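Di-haem cytochrome c peroxidase family protein (Burkholderia thailandensis E264, PDB 6NX0) is a diheme enzyme of the cytochrome c peroxidase family that probably reduces hydrogen peroxide and can reach an unusually stable bis-Fe(IV) state. Local coordinates at residues S156-P161 with H343-L348; G188-G193 with A199-G204; V329-N332 with A337-D340. All blocks are in the same frame, centred on the assembly; numbering follows the deposited sequence. Where two conformers were deposited one is given.

Contact 1: residues S156-P161 with H343-L348. With HEC (heme c), chain B.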
loop_
_atom_site.group_PDB
_atom_site.type_symbol
_atom_site.label_atom_id
_atom_site.label_comp_id
_atom_site.label_asym_id
_atom_site.label_seq_id
_atom_site.Cartn_x
_atom_site.Cartn_y
_atom_site.Cartn_z
ATOM N N SER A 156 -3.356 -2.021 -14.480
ATOM C CA SER A 156 -3.977 -1.806 -13.181
ATOM C C SER A 156 -4.598 -0.416 -13.106
ATOM O O SER A 156 -4.150 0.518 -13.767
ATOM C CB SER A 156 -2.918 -1.965 -12.074
ATOM O OG SER A 156 -2.453 -3.303 -12.003
ATOM N N ARG A 157 -5.617 -0.270 -12.245
ATOM C CA ARG A 157 -6.249 1.033 -12.034
ATOM C C ARG A 157 -5.463 1.903 -11.059
ATOM O O ARG A 157 -5.679 3.127 -11.029
ATOM C CB ARG A 157 -7.678 0.853 -11.521
ATOM C CG ARG A 157 -8.617 0.255 -12.585
ATOM C CD ARG A 157 -10.023 -0.072 -12.046
ATOM N NE ARG A 157 -10.031 -0.698 -10.721
ATOM C CZ ARG A 157 -10.029 -2.010 -10.478
ATOM N NH1 ARG A 157 -10.061 -2.454 -9.225
ATOM N NH2 ARG A 157 -9.984 -2.881 -11.474
ATOM N N ARG A 158 -4.558 1.297 -10.290
ATOM C CA ARG A 158 -3.718 1.964 -9.318
ATOM C C ARG A 158 -2.318 1.383 -9.409
ATOM O O ARG A 158 -2.096 0.340 -10.021
ATOM C CB ARG A 158 -4.244 1.796 -7.883
ATOM C CG ARG A 158 -5.587 2.462 -7.632
ATOM C CD ARG A 158 -6.024 2.402 -6.155
ATOM N NE ARG A 158 -7.289 3.093 -5.947
ATOM C CZ ARG A 158 -8.308 2.592 -5.259
ATOM N NH1 ARG A 158 -8.197 1.410 -4.644
ATOM N NH2 ARG A 158 -9.434 3.299 -5.171
ATOM N N ASN A 159 -1.382 2.059 -8.750
ATOM C CA ASN A 159 -0.043 1.525 -8.572
ATOM C C ASN A 159 -0.074 0.402 -7.548
ATOM O O ASN A 159 -0.948 0.355 -6.671
ATOM C CB ASN A 159 0.908 2.634 -8.109
ATOM C CG ASN A 159 2.367 2.262 -8.256
ATOM O OD1 ASN A 159 2.737 1.383 -9.037
ATOM N ND2 ASN A 159 3.222 2.977 -7.527
ATOM N N ALA A 160 0.874 -0.523 -7.666
ATOM C CA ALA A 160 0.952 -1.605 -6.690
ATOM C C ALA A 160 1.999 -1.306 -5.632
ATOM O O ALA A 160 3.093 -0.808 -5.963
ATOM C CB ALA A 160 1.314 -2.928 -7.357
ATOM N N PRO A 161 1.692 -1.632 -4.378
ATOM C CA PRO A 161 2.663 -1.457 -3.296
ATOM C C PRO A 161 3.583 -2.658 -3.137
ATOM O O PRO A 161 3.324 -3.761 -3.620
ATOM C CB PRO A 161 1.758 -1.319 -2.071
ATOM C CG PRO A 161 0.663 -2.297 -2.370
ATOM C CD PRO A 161 0.394 -2.110 -3.863
ATOM N N HIS A 343 -14.248 11.111 -14.867
ATOM C CA HIS A 343 -13.839 10.010 -14.010
ATOM C C HIS A 343 -12.797 10.471 -13.006
ATOM O O HIS A 343 -11.781 11.064 -13.375
ATOM C CB HIS A 343 -13.247 8.843 -14.803
ATOM C CG HIS A 343 -12.549 7.859 -13.920
ATOM N ND1 HIS A 343 -13.224 6.945 -13.141
ATOM C CD2 HIS A 343 -11.239 7.720 -13.616
ATOM C CE1 HIS A 343 -12.348 6.253 -12.426
ATOM N NE2 HIS A 343 -11.143 6.709 -12.692
ATOM N N PHE A 344 -13.038 10.145 -11.748
ATOM C CA PHE A 344 -12.057 10.312 -10.690
ATOM C C PHE A 344 -12.045 9.057 -9.842
ATOM O O PHE A 344 -13.102 8.515 -9.512
ATOM C CB PHE A 344 -12.395 11.527 -9.789
ATOM C CG PHE A 344 -12.438 12.835 -10.521
ATOM C CD1 PHE A 344 -13.574 13.211 -11.221
ATOM C CD2 PHE A 344 -11.334 13.669 -10.558
ATOM C CE1 PHE A 344 -13.613 14.431 -11.907
ATOM C CE2 PHE A 344 -11.373 14.883 -11.255
ATOM C CZ PHE A 344 -12.511 15.235 -11.940
ATOM N N ASP A 345 -10.855 8.619 -9.456
ATOM C CA ASP A 345 -10.706 7.574 -8.447
ATOM C C ASP A 345 -10.842 8.238 -7.089
ATOM O O ASP A 345 -9.949 8.977 -6.654
ATOM C CB ASP A 345 -9.357 6.878 -8.619
ATOM C CG ASP A 345 -9.044 5.881 -7.530
ATOM O OD1 ASP A 345 -9.813 5.760 -6.569
ATOM O OD2 ASP A 345 -7.982 5.206 -7.655
ATOM N N ASN A 346 -11.967 7.998 -6.427
ATOM C CA ASN A 346 -12.320 8.687 -5.199
ATOM C C ASN A 346 -11.959 7.914 -3.943
ATOM O O ASN A 346 -12.256 8.381 -2.842
ATOM C CB ASN A 346 -13.819 8.996 -5.199
ATOM C CG ASN A 346 -14.185 10.065 -6.222
ATOM O OD1 ASN A 346 -13.455 11.039 -6.399
ATOM N ND2 ASN A 346 -15.314 9.884 -6.891
ATOM N N GLY A 347 -11.311 6.768 -4.067
ATOM C CA GLY A 347 -10.780 6.095 -2.882
ATOM C C GLY A 347 -11.840 5.542 -1.943
ATOM O O GLY A 347 -12.767 4.812 -2.331
ATOM N N LEU A 348 -11.670 5.869 -0.662
ATOM C CA LEU A 348 -12.338 5.144 0.405
ATOM C C LEU A 348 -13.860 5.237 0.323
ATOM O O LEU A 348 -14.550 4.341 0.805
ATOM C CB LEU A 348 -11.844 5.672 1.752
ATOM C CG LEU A 348 -12.460 5.107 3.010
ATOM C CD1 LEU A 348 -12.203 3.623 3.135
ATOM C CD2 LEU A 348 -11.932 5.867 4.224
HETATM FE FE HEC B . -1.290 -7.334 -6.059
HETATM C CHA HEC B . -2.330 -4.739 -4.011
HETATM C CHB HEC B . -1.331 -9.435 -3.392
HETATM C CHC HEC B . -1.225 -10.048 -8.169
HETATM C CHD HEC B . -1.407 -5.257 -8.805
HETATM N NA HEC B . -1.656 -7.099 -4.075
HETATM C C1A HEC B . -2.102 -5.961 -3.433
HETATM C C2A HEC B . -2.231 -6.248 -2.032
HETATM C C3A HEC B . -1.847 -7.520 -1.851
HETATM C C4A HEC B . -1.573 -8.106 -3.138
HETATM C CMA HEC B . -1.899 -8.315 -0.551
HETATM C CAA HEC B . -2.725 -5.253 -0.965
HETATM C CBA HEC B . -1.546 -4.579 -0.288
HETATM C CGA HEC B . -1.949 -3.477 0.656
HETATM O O1A HEC B . -1.023 -3.000 1.376
HETATM O O2A HEC B . -3.121 -2.995 0.585
HETATM N NB HEC B . -1.305 -9.352 -5.850
HETATM C C1B HEC B . -1.348 -10.020 -4.634
HETATM C C2B HEC B . -1.351 -11.432 -4.904
HETATM C C3B HEC B . -1.427 -11.615 -6.227
HETATM C C4B HEC B . -1.359 -10.309 -6.838
HETATM C CMB HEC B . -1.351 -12.509 -3.814
HETATM C CAB HEC B . -1.433 -12.934 -7.024
HETATM C CBB HEC B . -2.754 -13.696 -6.753
HETATM N NC HEC B . -1.291 -7.594 -8.079
HETATM C C1C HEC B . -1.208 -8.813 -8.740
HETATM C C2C HEC B . -0.911 -8.520 -10.124
HETATM C C3C HEC B . -0.920 -7.199 -10.322
HETATM C C4C HEC B . -1.194 -6.592 -9.035
HETATM C CMC HEC B . -0.524 -9.589 -11.159
HETATM C CAC HEC B . -0.333 -6.437 -11.523
HETATM C CBC HEC B . -1.175 -6.638 -12.790
HETATM N ND HEC B . -1.724 -5.370 -6.333
HETATM C C1D HEC B . -1.682 -4.709 -7.577
HETATM C C2D HEC B . -2.140 -3.357 -7.380
HETATM C C3D HEC B . -2.484 -3.220 -5.941
HETATM C C4D HEC B . -2.198 -4.496 -5.344
HETATM C CMD HEC B . -2.354 -2.327 -8.472
HETATM C CAD HEC B . -3.063 -1.978 -5.238
HETATM C CBD HEC B . -4.505 -1.868 -5.676
HETATM C CGD HEC B . -5.332 -0.945 -4.799
HETATM O O1D HEC B . -4.769 -0.363 -3.846
HETATM O O2D HEC B . -6.532 -0.771 -5.154
HETATM O O HOH W 1 -5.948 5.534 -9.443
HETATM O O HOH W 2 -12.329 3.638 -4.764
HETATM O O HOH W 3 -3.468 -7.402 -6.273
#
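At the heme c propionate pocket, R158 and D345 form a salt bridge that joins two loops far apart in sequence. R158 grips the carboxylate side-on with two nitrogens, one to each oxygen. R158 NE donates to D345 OD2 at 2.8 Å, on the syn lone pair. R158 NH2 donates to D345 OD1 at 2.9 Å and nearly straight, 173°. The guanidinium and carboxylate planes are 26° apart, so the pair is close to coplanar. The R158 chain is extended from CG to NE, which carries the charged group out between D345 and the heme. On the heme side, R158 NH1 donates to heme propionate oxygen O2D at 2.8 Å. D345 OD1 also accepts from G347 N at 3.1 Å, a bond that closes an Asx turn and adds a second donor to OD1. Water 1 ties R157 O to D345 OD2. Nearer the porphyrin, A160 CB lies 3.5 Å from heme C2D. Neither segment is regular helix or strand along most of its length. Segment 156-161 runs between helix 138-142 and strand 173-175. The loop holding residues 343-348 lies between strand 324-325 and helix 348-354.

Contact 2: residues G188-G193 with A199-G204. With HEC (heme c), chain B.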
loop_
_atom_site.group_PDB
_atom_site.type_symbol
_atom_site.label_atom_id
_atom_site.label_comp_id
_atom_site.label_asym_id
_atom_site.label_seq_id
_atom_site.Cartn_x
_atom_site.Cartn_y
_atom_site.Cartn_z
ATOM N N GLY A 188 -7.886 -2.500 6.582
ATOM C CA GLY A 188 -8.328 -2.962 5.276
ATOM C C GLY A 188 -7.211 -2.936 4.259
ATOM O O GLY A 188 -6.351 -2.054 4.262
ATOM N N LEU A 189 -7.247 -3.922 3.361
ATOM C CA LEU A 189 -6.265 -4.026 2.298
ATOM C C LEU A 189 -6.787 -3.367 1.029
ATOM O O LEU A 189 -7.986 -3.132 0.850
ATOM C CB LEU A 189 -5.895 -5.489 2.056
ATOM C CG LEU A 189 -5.137 -6.094 3.242
ATOM C CD1 LEU A 189 -5.307 -7.593 3.259
ATOM C CD2 LEU A 189 -3.663 -5.738 3.170
ATOM N N PHE A 190 -5.836 -3.046 0.151
ATOM C CA PHE A 190 -5.974 -2.093 -0.944
ATOM C C PHE A 190 -6.026 -0.661 -0.397
ATOM O O PHE A 190 -6.311 -0.432 0.787
ATOM C CB PHE A 190 -7.202 -2.350 -1.828
ATOM C CG PHE A 190 -7.203 -3.681 -2.528
ATOM C CD1 PHE A 190 -6.239 -3.978 -3.488
ATOM C CD2 PHE A 190 -8.187 -4.621 -2.258
ATOM C CE1 PHE A 190 -6.267 -5.195 -4.167
ATOM C CE2 PHE A 190 -8.220 -5.835 -2.930
ATOM C CZ PHE A 190 -7.276 -6.119 -3.894
ATOM N N SER A 191 -5.771 0.316 -1.261
ATOM C CA SER A 191 -5.689 1.705 -0.830
ATOM C C SER A 191 -7.038 2.282 -0.445
ATOM O O SER A 191 -7.075 3.323 0.225
ATOM C CB SER A 191 -5.071 2.574 -1.912
ATOM O OG SER A 191 -3.698 2.272 -2.077
ATOM N N ASP A 192 -8.134 1.626 -0.837
ATOM C CA ASP A 192 -9.479 1.993 -0.409
ATOM C C ASP A 192 -10.045 1.013 0.616
ATOM O O ASP A 192 -11.243 1.067 0.936
ATOM C CB ASP A 192 -10.394 2.108 -1.627
ATOM C CG ASP A 192 -10.482 0.814 -2.427
ATOM O OD1 ASP A 192 -10.096 -0.249 -1.906
ATOM O OD2 ASP A 192 -10.947 0.855 -3.594
ATOM N N GLY A 193 -9.211 0.133 1.158
ATOM C CA GLY A 193 -9.604 -0.760 2.232
ATOM C C GLY A 193 -10.702 -1.750 1.901
ATOM O O GLY A 193 -11.308 -2.316 2.819
ATOM N N ALA A 199 -6.714 -13.115 2.620
ATOM C CA ALA A 199 -7.428 -14.162 1.894
ATOM C C ALA A 199 -8.439 -13.571 0.919
ATOM O O ALA A 199 -8.547 -14.021 -0.229
ATOM C CB ALA A 199 -8.111 -15.107 2.880
ATOM N N GLU A 200 -9.186 -12.553 1.355
ATOM C CA GLU A 200 -10.161 -11.893 0.495
ATOM C C GLU A 200 -9.498 -11.071 -0.607
ATOM O O GLU A 200 -10.057 -10.938 -1.705
ATOM C CB GLU A 200 -11.064 -10.989 1.344
ATOM C CG GLU A 200 -12.081 -10.192 0.549
ATOM C CD GLU A 200 -12.896 -9.198 1.391
ATOM O OE1 GLU A 200 -12.709 -9.140 2.632
ATOM O OE2 GLU A 200 -13.736 -8.485 0.800
ATOM N N GLN A 201 -8.329 -10.505 -0.323
ATOM C CA GLN A 201 -7.667 -9.610 -1.271
ATOM C C GLN A 201 -7.445 -10.274 -2.623
ATOM O O GLN A 201 -7.571 -9.619 -3.662
ATOM C CB GLN A 201 -6.335 -9.145 -0.676
ATOM C CG GLN A 201 -5.546 -8.146 -1.536
ATOM C CD GLN A 201 -4.813 -8.802 -2.674
ATOM O OE1 GLN A 201 -4.431 -9.972 -2.596
ATOM N NE2 GLN A 201 -4.618 -8.054 -3.755
ATOM N N LEU A 202 -7.045 -11.545 -2.641
ATOM C CA LEU A 202 -6.548 -12.032 -3.927
ATOM C C LEU A 202 -7.663 -12.258 -4.937
ATOM O O LEU A 202 -7.367 -12.426 -6.123
ATOM C CB LEU A 202 -5.670 -13.279 -3.766
ATOM C CG LEU A 202 -6.095 -14.468 -2.938
ATOM C CD1 LEU A 202 -7.423 -14.998 -3.359
ATOM C CD2 LEU A 202 -5.010 -15.550 -3.105
ATOM N N ARG A 203 -8.927 -12.170 -4.531
ATOM C CA ARG A 203 -10.000 -12.140 -5.516
ATOM C C ARG A 203 -9.816 -11.001 -6.510
ATOM O O ARG A 203 -10.198 -11.121 -7.678
ATOM C CB ARG A 203 -11.340 -11.994 -4.802
ATOM C CG ARG A 203 -11.638 -13.113 -3.838
ATOM C CD ARG A 203 -12.945 -12.848 -3.097
ATOM N NE ARG A 203 -13.538 -14.081 -2.583
ATOM C CZ ARG A 203 -14.315 -14.888 -3.302
ATOM N NH1 ARG A 203 -14.606 -14.599 -4.567
ATOM N NH2 ARG A 203 -14.794 -15.995 -2.757
ATOM N N GLY A 204 -9.287 -9.873 -6.062
ATOM C CA GLY A 204 -9.078 -8.738 -6.924
ATOM C C GLY A 204 -8.222 -9.050 -8.136
ATOM O O GLY A 204 -8.710 -9.072 -9.271
HETATM FE FE HEC B . -1.290 -7.334 -6.059
HETATM C CHA HEC B . -2.330 -4.739 -4.011
HETATM C CHB HEC B . -1.331 -9.435 -3.392
HETATM C CHC HEC B . -1.225 -10.048 -8.169
HETATM C CHD HEC B . -1.407 -5.257 -8.805
HETATM N NA HEC B . -1.656 -7.099 -4.075
HETATM C C1A HEC B . -2.102 -5.961 -3.433
HETATM C C2A HEC B . -2.231 -6.248 -2.032
HETATM C C3A HEC B . -1.847 -7.520 -1.851
HETATM C C4A HEC B . -1.573 -8.106 -3.138
HETATM C CMA HEC B . -1.899 -8.315 -0.551
HETATM C CAA HEC B . -2.725 -5.253 -0.965
HETATM C CBA HEC B . -1.546 -4.579 -0.288
HETATM C CGA HEC B . -1.949 -3.477 0.656
HETATM O O1A HEC B . -1.023 -3.000 1.376
HETATM O O2A HEC B . -3.121 -2.995 0.585
HETATM N NB HEC B . -1.305 -9.352 -5.850
HETATM C C1B HEC B . -1.348 -10.020 -4.634
HETATM C C2B HEC B . -1.351 -11.432 -4.904
HETATM C C3B HEC B . -1.427 -11.615 -6.227
HETATM C C4B HEC B . -1.359 -10.309 -6.838
HETATM C CMB HEC B . -1.351 -12.509 -3.814
HETATM C CAB HEC B . -1.433 -12.934 -7.024
HETATM C CBB HEC B . -2.754 -13.696 -6.753
HETATM N NC HEC B . -1.291 -7.594 -8.079
HETATM C C1C HEC B . -1.208 -8.813 -8.740
HETATM C C2C HEC B . -0.911 -8.520 -10.124
HETATM C C3C HEC B . -0.920 -7.199 -10.322
HETATM C C4C HEC B . -1.194 -6.592 -9.035
HETATM C CMC HEC B . -0.524 -9.589 -11.159
HETATM C CAC HEC B . -0.333 -6.437 -11.523
HETATM C CBC HEC B . -1.175 -6.638 -12.790
HETATM N ND HEC B . -1.724 -5.370 -6.333
HETATM C C1D HEC B . -1.682 -4.709 -7.577
HETATM C C2D HEC B . -2.140 -3.357 -7.380
HETATM C C3D HEC B . -2.484 -3.220 -5.941
HETATM C C4D HEC B . -2.198 -4.496 -5.344
HETATM C CMD HEC B . -2.354 -2.327 -8.472
HETATM C CAD HEC B . -3.063 -1.978 -5.238
HETATM C CBD HEC B . -4.505 -1.868 -5.676
HETATM C CGD HEC B . -5.332 -0.945 -4.799
HETATM O O1D HEC B . -4.769 -0.363 -3.846
HETATM O O2D HEC B . -6.532 -0.771 -5.154
HETATM O O HOH W 3 -3.468 -7.402 -6.273
#
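L189 points toward Q201 at the start of this contact. Next in sequence, F190 N donates to heme propionate oxygen O2A at 2.7 Å. F190 and Q201 carry the contact between them. The F190 ring and the Q201 chain cross at about a right angle, with ring and amide planes 50° apart. Q201 CG makes an off-centre CH-pi contact, 4.0 Å from the F190 ring centroid, and Q201 NE2 comes to 3.3 Å from F190 CZ. F190 also begins a type I turn that runs to G193. Within it, S191 N donates to the other propionate, at 2.9 Å from heme O1D, so F190 N and S191 N each bond a different propionate. Across the contact, Q201 is bent at its second torsion (chi2 -78°), which lays the amide over the porphyrin, with Q201 NE2 3.1 Å from heme C4A. From there NE2 donates a weak bond to water 3, which binds the heme iron at 2.2 Å. The contact thus forms part of the distal side of this heme. The turn follows strand 184-186. Q201 sits on helix 198-201, and L202 and R203 pack on helix 245-260.

Contact 3: residues V329-N332 with A337-D340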
loop_
_atom_site.group_PDB
_atom_site.type_symbol
_atom_site.label_atom_id
_atom_site.label_comp_id
_atom_site.label_asym_id
_atom_site.label_seq_id
_atom_site.Cartn_x
_atom_site.Cartn_y
_atom_site.Cartn_z
ATOM N N VAL A 329 -3.030 14.092 -4.436
ATOM C CA VAL A 329 -1.916 14.130 -5.389
ATOM C C VAL A 329 -2.425 14.424 -6.802
ATOM O O VAL A 329 -3.613 14.209 -7.118
ATOM C CB VAL A 329 -1.074 12.841 -5.363
ATOM C CG1 VAL A 329 -0.550 12.563 -3.977
ATOM C CG2 VAL A 329 -1.854 11.672 -5.928
ATOM N N PRO A 330 -1.567 14.939 -7.680
ATOM C CA PRO A 330 -2.020 15.342 -9.016
ATOM C C PRO A 330 -2.559 14.179 -9.834
ATOM O O PRO A 330 -2.151 13.027 -9.674
ATOM C CB PRO A 330 -0.760 15.921 -9.663
ATOM C CG PRO A 330 0.100 16.334 -8.488
ATOM C CD PRO A 330 -0.162 15.292 -7.447
ATOM N N ARG A 331 -3.478 14.518 -10.738
ATOM C CA ARG A 331 -4.025 13.536 -11.663
ATOM C C ARG A 331 -2.932 12.963 -12.557
ATOM O O ARG A 331 -2.090 13.690 -13.101
ATOM C CB ARG A 331 -5.102 14.198 -12.517
ATOM C CG ARG A 331 -5.915 13.236 -13.405
ATOM C CD ARG A 331 -7.035 14.043 -14.021
ATOM N NE ARG A 331 -7.983 13.338 -14.882
ATOM C CZ ARG A 331 -9.093 12.747 -14.456
ATOM N NH1 ARG A 331 -9.367 12.680 -13.150
ATOM N NH2 ARG A 331 -9.941 12.208 -15.334
ATOM N N ASN A 332 -2.962 11.645 -12.728
ATOM C CA ASN A 332 -2.098 10.977 -13.695
ATOM C C ASN A 332 -2.863 10.938 -15.007
ATOM O O ASN A 332 -3.753 10.104 -15.193
ATOM C CB ASN A 332 -1.719 9.575 -13.231
ATOM C CG ASN A 332 -0.807 8.880 -14.219
ATOM O OD1 ASN A 332 -0.693 9.308 -15.363
ATOM N ND2 ASN A 332 -0.153 7.821 -13.792
ATOM N N ALA A 337 -8.307 5.158 -17.373
ATOM C CA ALA A 337 -9.621 5.585 -16.891
ATOM C C ALA A 337 -9.746 7.098 -16.881
ATOM O O ALA A 337 -10.865 7.615 -16.980
ATOM C CB ALA A 337 -9.904 5.048 -15.484
ATOM N N ASN A 338 -8.633 7.813 -16.805
ATOM C CA ASN A 338 -8.676 9.258 -16.709
ATOM C C ASN A 338 -8.884 9.925 -18.060
ATOM O O ASN A 338 -8.999 11.151 -18.104
ATOM C CB ASN A 338 -7.394 9.776 -16.054
ATOM C CG ASN A 338 -7.421 9.642 -14.545
ATOM O OD1 ASN A 338 -8.485 9.477 -13.940
ATOM N ND2 ASN A 338 -6.248 9.705 -13.917
ATOM N N ARG A 339 -8.943 9.152 -19.154
ATOM C CA ARG A 339 -9.323 9.740 -20.435
ATOM C C ARG A 339 -10.716 10.325 -20.376
ATOM O O ARG A 339 -11.025 11.275 -21.109
ATOM C CB ARG A 339 -9.256 8.686 -21.542
ATOM C CG ARG A 339 -7.875 8.233 -21.902
ATOM C CD ARG A 339 -7.950 7.141 -22.971
ATOM N NE ARG A 339 -8.303 7.654 -24.302
ATOM C CZ ARG A 339 -9.504 7.561 -24.876
ATOM N NH1 ARG A 339 -10.515 6.976 -24.262
ATOM N NH2 ARG A 339 -9.693 8.074 -26.082
ATOM N N ASP A 340 -11.574 9.761 -19.540
ATOM C CA ASP A 340 -12.877 10.335 -19.262
ATOM C C ASP A 340 -12.699 11.466 -18.250
ATOM O O ASP A 340 -12.376 11.197 -17.086
ATOM C CB ASP A 340 -13.810 9.255 -18.735
ATOM C CG ASP A 340 -15.186 9.793 -18.364
ATOM O OD1 ASP A 340 -15.407 11.010 -18.461
ATOM O OD2 ASP A 340 -16.039 8.980 -17.967
HETATM O O HOH W 4 -6.767 13.238 -17.420
HETATM O O HOH W 5 -5.060 10.029 -11.123
#
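This is a polar loop-to-loop contact in which R331 and N338 stack across a short excursion of the chain between strand 324-325 and helix 348-354. It is partly buried, and its centre lies about 19 Å from the centre of the chain. The two side chains run past each other in opposite directions. Their guanidinium and amide planes are 25° apart, and N338 OD1 lies over one guanidinium face, 3.4 Å from R331 CZ and offset toward the rim. OD1 is close to the arginine nitrogens too, but the angles are too poor for hydrogen bonds, so this is stacking. R331 is extended, with CG anti to the backbone N (chi1 -172°), and this carries its NH2 to the second loop. There R331 NH2 donates to N338 O at 3.1 Å, with the acceptor tilted from the guanidinium plane. D340 O lies near that plane, at the edge of the group. Water 4 bridges the same parts, accepting from R331 NE and donating to N338 O. At the other end, N338 ND2 donates to N332 O at 2.8 Å in a nearly straight bond, 173°, reaching the carbonyl from above its plane. Water 5 accepts from both N332 N and N338 ND2. R331 NH1 forms a salt bridge with D416, and the N332 amide is held by N384. The chemistry implies a pinned loop: N338 is held through both its backbone carbonyl and its amide nitrogen. D416 probably offsets the charge of R331, which also bonds H343 O and lies against F344.

In the fold
Contacts 1 and 2 share one heme c and lie about 13 Å apart between centres. Contact 1 hydrogen-bonds one propionate oxygen, while contact 2 bonds both propionates. Q201 of contact 2 also bonds weakly to the water on the iron. The two contacts join directly through a salt bridge from R158 NH1 to D192 OD2 at 3.0 Å, and L348 CD1 packs against D192 O. Contact 3 sits farther out, about 10 Å from contact 1 between centres. It is linked to it by R331 NH1, probably hydrogen-bonded to H343 O at 2.9 Å. Contacts 2 and 3 do not touch; their nearest atoms are about 10 Å apart. Both are nested within the long loop of chain that contact 1 closes.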